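Local coordinates for protein acetamidase (Bacillus halodurans, PDB 2II1) that probably hydrolyses carbon-nitrogen bonds of linear amides and binds calcium ions, at residues R56-T61 / I132-T137; G181-A186 / G201-K206. One frame throughout, in Å; residues are numbered along the deposited sequence.

In the fold
Both contacts draw on the curled sheet in which strand 176-184 pairs antiparallel with 60-67 and with 131-136. Interaction 1 (56-61 with 132-137) lies against the side of 176-184 that faces the two calcium ions, and interaction 2 (181-186 with 201-206) lies behind it; their centres are 10 Å apart. They meet directly where 132-137 pairs with 181-186: Gly133 N lies 2.8 Å from Asp182 O and Val134 O 2.8 Å from Gly181 N, both probable hydrogen bonds. Val134 CG2 also packs 3.6 Å from Asp182 CB, so the valine that carries interaction 1 adjoins the aspartate that bridges the calcium ions.

Interaction 1 of 2, residues R56-T61 / I132-T137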
ATOM      1  N   ARG A  56     -10.610  -1.812  29.151  1.00 26.66           N
ATOM      2  CA  ARG A  56     -11.076  -3.108  28.670  1.00 26.63           C
ATOM      3  C   ARG A  56     -11.143  -3.206  27.150  1.00 25.00           C
ATOM      4  O   ARG A  56     -11.745  -4.117  26.608  1.00 26.09           O
ATOM      5  CB  ARG A  56     -12.433  -3.417  29.280  1.00 27.23           C
ATOM      6  CG  ARG A  56     -12.373  -3.732  30.755  1.00 28.24           C
ATOM      7  CD  ARG A  56     -13.780  -3.858  31.289  1.00 31.60           C
ATOM      8  NE  ARG A  56     -14.470  -4.993  30.678  1.00 29.98           N
ATOM      9  CZ  ARG A  56     -15.782  -5.088  30.511  1.00 28.32           C
ATOM     10  NH1 ARG A  56     -16.593  -4.106  30.896  1.00 30.55           N
ATOM     11  NH2 ARG A  56     -16.278  -6.183  29.944  1.00 31.39           N
ATOM     12  N   VAL A  57     -10.500  -2.268  26.473  1.00 25.26           N
ATOM     13  CA  VAL A  57     -10.385  -2.289  25.026  1.00 24.16           C
ATOM     14  C   VAL A  57      -9.160  -3.135  24.649  1.00 23.56           C
ATOM     15  O   VAL A  57      -8.197  -3.231  25.407  1.00 23.62           O
ATOM     16  CB  VAL A  57     -10.276  -0.838  24.470  1.00 24.41           C
ATOM     17  CG1 VAL A  57      -9.945  -0.842  22.981  1.00 27.04           C
ATOM     18  CG2 VAL A  57     -11.585  -0.062  24.756  1.00 22.83           C
ATOM     19  N   ASN A  58      -9.217  -3.755  23.479  1.00 24.00           N
ATOM     20  CA  ASN A  58      -8.147  -4.592  22.964  1.00 22.14           C
ATOM     21  C   ASN A  58      -7.876  -5.815  23.861  1.00 21.46           C
ATOM     22  O   ASN A  58      -6.745  -6.016  24.342  1.00 23.13           O
ATOM     23  CB  ASN A  58      -6.882  -3.748  22.706  1.00 22.59           C
ATOM     24  CG  ASN A  58      -6.895  -3.073  21.347  1.00 27.40           C
ATOM     25  OD1 ASN A  58      -7.198  -3.709  20.331  1.00 30.01           O
ATOM     26  ND2 ASN A  58      -6.568  -1.786  21.317  1.00 20.07           N
ATOM     27  N   PRO A  59      -8.918  -6.637  24.096  1.00 17.65           N
ATOM     28  CA  PRO A  59      -8.701  -7.908  24.753  1.00 16.57           C
ATOM     29  C   PRO A  59      -8.104  -8.941  23.802  1.00 16.88           C
ATOM     30  O   PRO A  59      -8.512  -9.032  22.637  1.00 18.39           O
ATOM     31  CB  PRO A  59     -10.109  -8.311  25.183  1.00 17.94           C
ATOM     32  CG  PRO A  59     -10.989  -7.696  24.142  1.00 16.52           C
ATOM     33  CD  PRO A  59     -10.348  -6.401  23.818  1.00 15.54           C
ATOM     34  N   ALA A  60      -7.134  -9.705  24.299  1.00 14.92           N
ATOM     35  CA  ALA A  60      -6.580 -10.834  23.585  1.00 12.04           C
ATOM     36  C   ALA A  60      -6.830 -12.109  24.407  1.00 13.47           C
ATOM     37  O   ALA A  60      -6.625 -12.106  25.609  1.00 15.91           O
ATOM     38  CB  ALA A  60      -5.100 -10.625  23.347  1.00  8.89           C
ATOM     39  N   THR A  61      -7.316 -13.172  23.757  1.00 14.88           N
ATOM     40  CA  THR A  61      -7.444 -14.488  24.379  1.00 12.08           C
ATOM     41  C   THR A  61      -6.050 -15.132  24.439  1.00 11.17           C
ATOM     42  O   THR A  61      -5.331 -15.140  23.448  1.00 10.70           O
ATOM     43  CB  THR A  61      -8.435 -15.386  23.601  1.00 14.95           C
ATOM     44  OG1 THR A  61      -9.739 -14.775  23.595  1.00 14.43           O
ATOM     45  CG2 THR A  61      -8.508 -16.799  24.208  1.00  4.97           C
ATOM     46  N   ILE A 132      -7.578 -11.455  11.545  1.00 13.40           N
ATOM     47  CA  ILE A 132      -7.156 -11.222  12.915  1.00 13.04           C
ATOM     48  C   ILE A 132      -6.325  -9.920  13.044  1.00 11.23           C
ATOM     49  O   ILE A 132      -5.252  -9.787  12.430  1.00 11.29           O
ATOM     50  CB  ILE A 132      -6.238 -12.379  13.417  1.00 13.59           C
ATOM     51  CG1 ILE A 132      -6.883 -13.736  13.257  1.00 10.99           C
ATOM     52  CG2 ILE A 132      -5.898 -12.201  14.879  1.00  7.38           C
ATOM     53  CD1 ILE A 132      -5.861 -14.858  13.317  1.00 10.73           C
ATOM     54  N   GLY A 133      -6.771  -9.009  13.903  1.00  8.45           N
ATOM     55  CA  GLY A 133      -6.102  -7.720  14.053  1.00  9.09           C
ATOM     56  C   GLY A 133      -4.939  -7.710  15.039  1.00  8.40           C
ATOM     57  O   GLY A 133      -3.945  -7.007  14.832  1.00 12.54           O
ATOM     58  N   VAL A 134      -5.096  -8.435  16.132  1.00  8.70           N
ATOM     59  CA  VAL A 134      -4.128  -8.497  17.219  1.00 10.37           C
ATOM     60  C   VAL A 134      -3.691  -9.939  17.338  1.00  9.80           C
ATOM     61  O   VAL A 134      -4.493 -10.809  17.673  1.00 10.53           O
ATOM     62  CB  VAL A 134      -4.716  -8.024  18.573  1.00 11.35           C
ATOM     63  CG1 VAL A 134      -3.813  -8.437  19.728  1.00  7.36           C
ATOM     64  CG2 VAL A 134      -4.928  -6.529  18.563  1.00 13.58           C
ATOM     65  N   ILE A 135      -2.431 -10.183  16.992  1.00 10.71           N
ATOM     66  CA  ILE A 135      -1.796 -11.466  17.212  1.00 12.36           C
ATOM     67  C   ILE A 135      -0.345 -11.203  17.633  1.00 12.26           C
ATOM     68  O   ILE A 135       0.354 -10.468  16.965  1.00 12.32           O
ATOM     69  CB  ILE A 135      -1.870 -12.350  15.939  1.00 10.96           C
ATOM     70  CG1 ILE A 135      -1.442 -13.795  16.269  1.00 16.25           C
ATOM     71  CG2 ILE A 135      -1.052 -11.748  14.810  1.00 17.87           C
ATOM     72  CD1 ILE A 135      -1.736 -14.783  15.184  1.00 13.63           C
ATOM     73  N   GLY A 136       0.108 -11.798  18.741  1.00 11.71           N
ATOM     74  CA  GLY A 136       1.447 -11.525  19.224  1.00 10.71           C
ATOM     75  C   GLY A 136       1.948 -12.482  20.276  1.00 12.87           C
ATOM     76  O   GLY A 136       1.163 -13.240  20.874  1.00 13.39           O
ATOM     77  N   THR A 137       3.270 -12.472  20.447  1.00 11.17           N
ATOM     78  CA  THR A 137       3.962 -13.192  21.523  1.00  9.85           C
ATOM     79  C   THR A 137       4.469 -12.163  22.557  1.00 12.94           C
ATOM     80  O   THR A 137       4.383 -10.948  22.332  1.00 10.89           O
ATOM     81  CB  THR A 137       5.121 -14.044  20.943  1.00  9.22           C
ATOM     82  OG1 THR A 137       6.057 -13.206  20.248  1.00 10.29           O
ATOM     83  CG2 THR A 137       4.567 -15.115  19.977  1.00  7.89           C
TER
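Val134 carries this contact alone, pushing its two methyl groups toward different residues of 56-61: CG1 toward Ala60 and CG2 toward Asn58. The apolar part is a loose meeting of methyls, with Ala60 CB 4.4 Å from Val134 CG1. Both residues direct their beta carbons at the opposing segment, and their CA atoms stand 7.2 Å apart. With CG1 anti to the backbone N (chi1 165°), the valine keeps CG2 beside that nitrogen, which is what lets one side chain serve two neighbours. Met14 of strand 13-14 packs on both Ala60 and Val134.

Strands 60-67 and 131-136 are not bonded to each other here. Each pairs antiparallel with 176-184 in the curled sheet, Thr61 by a backbone bond to Leu180, and the contact reaches over that shared strand. The chain turns a corner at Gly133, just before Val134.

The remaining touch is polar against apolar, and no hydrogen bond joins the segments. Asn58 OD1 comes within 4.0 Å of Val134 CG2, the two side chains slanting across one another, and this oxygen is buried by the contact with no hydrogen-bonding partner in the model. The Asn58 side chain reaches to about 5 Å from a bound calcium ion at their nearest atoms.

Interaction 2 of 2, residues G181-A186 / G201-K206; sequences GDLHAA and GTVTLK. With CA (calcium ion), chain F; CA (calcium ion), chain E.
Strand 181-184 crosses strand 201-206 at 102°, with their axes 8.5 Å apart at closest approach and Leu183 set over Gly201. No hydrogen bond joins them; the contact is made by the branched end of Leu183. Its CD1 rests on the bare backbone of Gly201, 3.7 Å from Gly201 CA, where the lack of a side chain allows so close an approach. The other branch, CD2, meets Val203 CG2 at 3.7 Å, the two side chains slanting past each other. Leu183 CG, anti to the carbonyl carbon (chi1 -56°), carries both methyls to strand 201-206.

Its two neighbours in the strand, Asp182 and His184, instead reach the metals. The Asp182 carboxylate bridges both calcium ions, OD1 binding the chain F ion at 2.1 Å and OD2 the chain E ion at 2.4 Å. His184 NE2 binds the chain F ion at 2.1 Å, and a water bridges the two metals. Glu198 completes the protein ligands of the chain F ion, while Asn155 and Asp157 join Asp182 on the chain E ion.

Around the apolar side, Ile132 of strand 131-136 touches both Leu183 and Val203, Ile82 and Thr34 also pack on Leu183, and their strands, 74-84 and 28-34, flank 201-210 in the large mixed sheet.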
ATOM      1  N   GLY A 181      -6.710 -11.719  19.131  1.00 11.59           N
ATOM      2  CA  GLY A 181      -7.941 -11.000  19.343  1.00 13.71           C
ATOM      3  C   GLY A 181      -8.259 -10.095  18.182  1.00 14.28           C
ATOM      4  O   GLY A 181      -7.656 -10.190  17.109  1.00 16.52           O
ATOM      5  N   ASP A 182      -9.224  -9.221  18.411  1.00 15.46           N
ATOM      6  CA  ASP A 182      -9.509  -8.131  17.500  1.00 14.53           C
ATOM      7  C   ASP A 182      -9.776  -8.597  16.091  1.00 12.50           C
ATOM      8  O   ASP A 182      -9.099  -8.157  15.145  1.00 11.99           O
ATOM      9  CB  ASP A 182      -8.350  -7.137  17.509  1.00 10.63           C
ATOM     10  CG  ASP A 182      -8.646  -5.891  16.729  1.00 18.41           C
ATOM     11  OD1 ASP A 182      -9.788  -5.408  16.825  1.00  5.19           O
ATOM     12  OD2 ASP A 182      -7.754  -5.368  16.015  1.00 13.61           O
ATOM     13  N   LEU A 183     -10.791  -9.446  15.954  1.00 12.21           N
ATOM     14  CA  LEU A 183     -11.225  -9.960  14.667  1.00 12.14           C
ATOM     15  C   LEU A 183     -12.045  -8.893  13.943  1.00 10.86           C
ATOM     16  O   LEU A 183     -12.691  -8.073  14.596  1.00  9.63           O
ATOM     17  CB  LEU A 183     -12.065 -11.222  14.857  1.00  9.94           C
ATOM     18  CG  LEU A 183     -11.469 -12.402  15.625  1.00 13.96           C
ATOM     19  CD1 LEU A 183     -12.402 -13.625  15.510  1.00 10.72           C
ATOM     20  CD2 LEU A 183     -10.063 -12.749  15.133  1.00 11.79           C
ATOM     21  N   HIS A 184     -11.985  -8.903  12.601  1.00 11.65           N
ATOM     22  CA  HIS A 184     -12.782  -8.013  11.755  1.00  9.69           C
ATOM     23  C   HIS A 184     -13.469  -8.826  10.696  1.00 11.48           C
ATOM     24  O   HIS A 184     -12.936  -9.823  10.216  1.00 12.63           O
ATOM     25  CB  HIS A 184     -11.961  -6.944  11.054  1.00 11.22           C
ATOM     26  CG  HIS A 184     -11.181  -6.083  11.993  1.00  7.54           C
ATOM     27  ND1 HIS A 184      -9.914  -5.620  11.705  1.00 19.35           N
ATOM     28  CD2 HIS A 184     -11.476  -5.626  13.231  1.00 20.71           C
ATOM     29  CE1 HIS A 184      -9.472  -4.896  12.720  1.00 16.89           C
ATOM     30  NE2 HIS A 184     -10.396  -4.895  13.665  1.00  5.08           N
ATOM     31  N   ALA A 185     -14.656  -8.358  10.342  1.00  7.16           N
ATOM     32  CA  ALA A 185     -15.468  -8.951   9.309  1.00  8.54           C
ATOM     33  C   ALA A 185     -15.090  -8.316   7.957  1.00  9.50           C
ATOM     34  O   ALA A 185     -15.316  -8.892   6.883  1.00 10.15           O
ATOM     35  CB  ALA A 185     -16.936  -8.730   9.660  1.00  7.42           C
ATOM     36  N   ALA A 186     -14.495  -7.125   8.022  1.00 10.17           N
ATOM     37  CA  ALA A 186     -14.005  -6.440   6.861  1.00  9.01           C
ATOM     38  C   ALA A 186     -13.102  -5.329   7.315  1.00 10.76           C
ATOM     39  O   ALA A 186     -13.298  -4.779   8.409  1.00 11.43           O
ATOM     40  CB  ALA A 186     -15.159  -5.869   6.063  1.00 12.58           C
ATOM     41  N   GLY A 201     -15.592 -13.709  17.624  1.00 14.52           N
ATOM     42  CA  GLY A 201     -15.552 -14.952  16.913  1.00 13.45           C
ATOM     43  C   GLY A 201     -14.591 -15.969  17.476  1.00 14.00           C
ATOM     44  O   GLY A 201     -14.202 -15.911  18.649  1.00 11.82           O
ATOM     45  N   THR A 202     -14.230 -16.922  16.615  1.00 15.68           N
ATOM     46  CA  THR A 202     -13.403 -18.048  16.995  1.00 15.64           C
ATOM     47  C   THR A 202     -12.333 -18.311  15.929  1.00 14.54           C
ATOM     48  O   THR A 202     -12.622 -18.368  14.731  1.00 12.51           O
ATOM     49  CB  THR A 202     -14.269 -19.317  17.141  1.00 15.09           C
ATOM     50  OG1 THR A 202     -15.312 -19.074  18.092  1.00 18.33           O
ATOM     51  CG2 THR A 202     -13.425 -20.493  17.578  1.00 17.59           C
ATOM     52  N   VAL A 203     -11.088 -18.456  16.366  1.00 13.60           N
ATOM     53  CA  VAL A 203     -10.005 -18.710  15.435  1.00 11.40           C
ATOM     54  C   VAL A 203      -9.548 -20.127  15.681  1.00 13.13           C
ATOM     55  O   VAL A 203      -9.428 -20.541  16.839  1.00 12.86           O
ATOM     56  CB  VAL A 203      -8.835 -17.705  15.601  1.00 10.83           C
ATOM     57  CG1 VAL A 203      -7.632 -18.155  14.802  1.00 13.75           C
ATOM     58  CG2 VAL A 203      -9.253 -16.350  15.146  1.00  5.08           C
ATOM     59  N   THR A 204      -9.353 -20.870  14.588  1.00 11.73           N
ATOM     60  CA  THR A 204      -8.736 -22.185  14.622  1.00 12.45           C
ATOM     61  C   THR A 204      -7.402 -22.066  13.917  1.00 12.49           C
ATOM     62  O   THR A 204      -7.325 -21.586  12.793  1.00 13.67           O
ATOM     63  CB  THR A 204      -9.641 -23.250  13.959  1.00 13.57           C
ATOM     64  OG1 THR A 204     -10.883 -23.295  14.662  1.00 13.49           O
ATOM     65  CG2 THR A 204      -9.004 -24.649  13.980  1.00 13.07           C
ATOM     66  N   LEU A 205      -6.343 -22.479  14.610  1.00 12.87           N
ATOM     67  CA  LEU A 205      -4.996 -22.410  14.076  1.00 12.26           C
ATOM     68  C   LEU A 205      -4.197 -23.661  14.440  1.00 13.15           C
ATOM     69  O   LEU A 205      -4.533 -24.359  15.399  1.00 14.23           O
ATOM     70  CB  LEU A 205      -4.315 -21.129  14.588  1.00 11.36           C
ATOM     71  CG  LEU A 205      -4.202 -20.858  16.089  1.00 16.52           C
ATOM     72  CD1 LEU A 205      -3.026 -21.572  16.710  1.00 18.52           C
ATOM     73  CD2 LEU A 205      -4.040 -19.402  16.365  1.00 11.03           C
ATOM     74  N   LYS A 206      -3.152 -23.936  13.663  1.00 12.04           N
ATOM     75  CA  LYS A 206      -2.118 -24.904  14.039  1.00 14.96           C
ATOM     76  C   LYS A 206      -0.822 -24.154  14.383  1.00 13.87           C
ATOM     77  O   LYS A 206      -0.355 -23.249  13.623  1.00 11.97           O
ATOM     78  CB  LYS A 206      -1.893 -25.880  12.881  1.00 16.31           C
ATOM     79  CG  LYS A 206      -0.908 -27.010  13.177  1.00 22.56           C
ATOM     80  CD  LYS A 206      -0.905 -28.067  12.057  1.00 19.05           C
ATOM     81  CE  LYS A 206       0.381 -28.934  12.102  1.00 19.83           C
ATOM     82  NZ  LYS A 206       0.203 -30.261  11.435  1.00 24.19           N
TER
HETATM   83 CA    CA F 401     -10.309  -3.864  15.525  1.00 13.37          CA
HETATM   84 CA    CA E 400      -6.711  -3.181  15.829  1.00 15.04          CA
HETATM   85  O   HOH W   1      -6.447  -0.899  16.290  1.00 14.95           O
HETATM   86  O   HOH W   2      -8.951  -2.506  15.082  1.00 22.75           O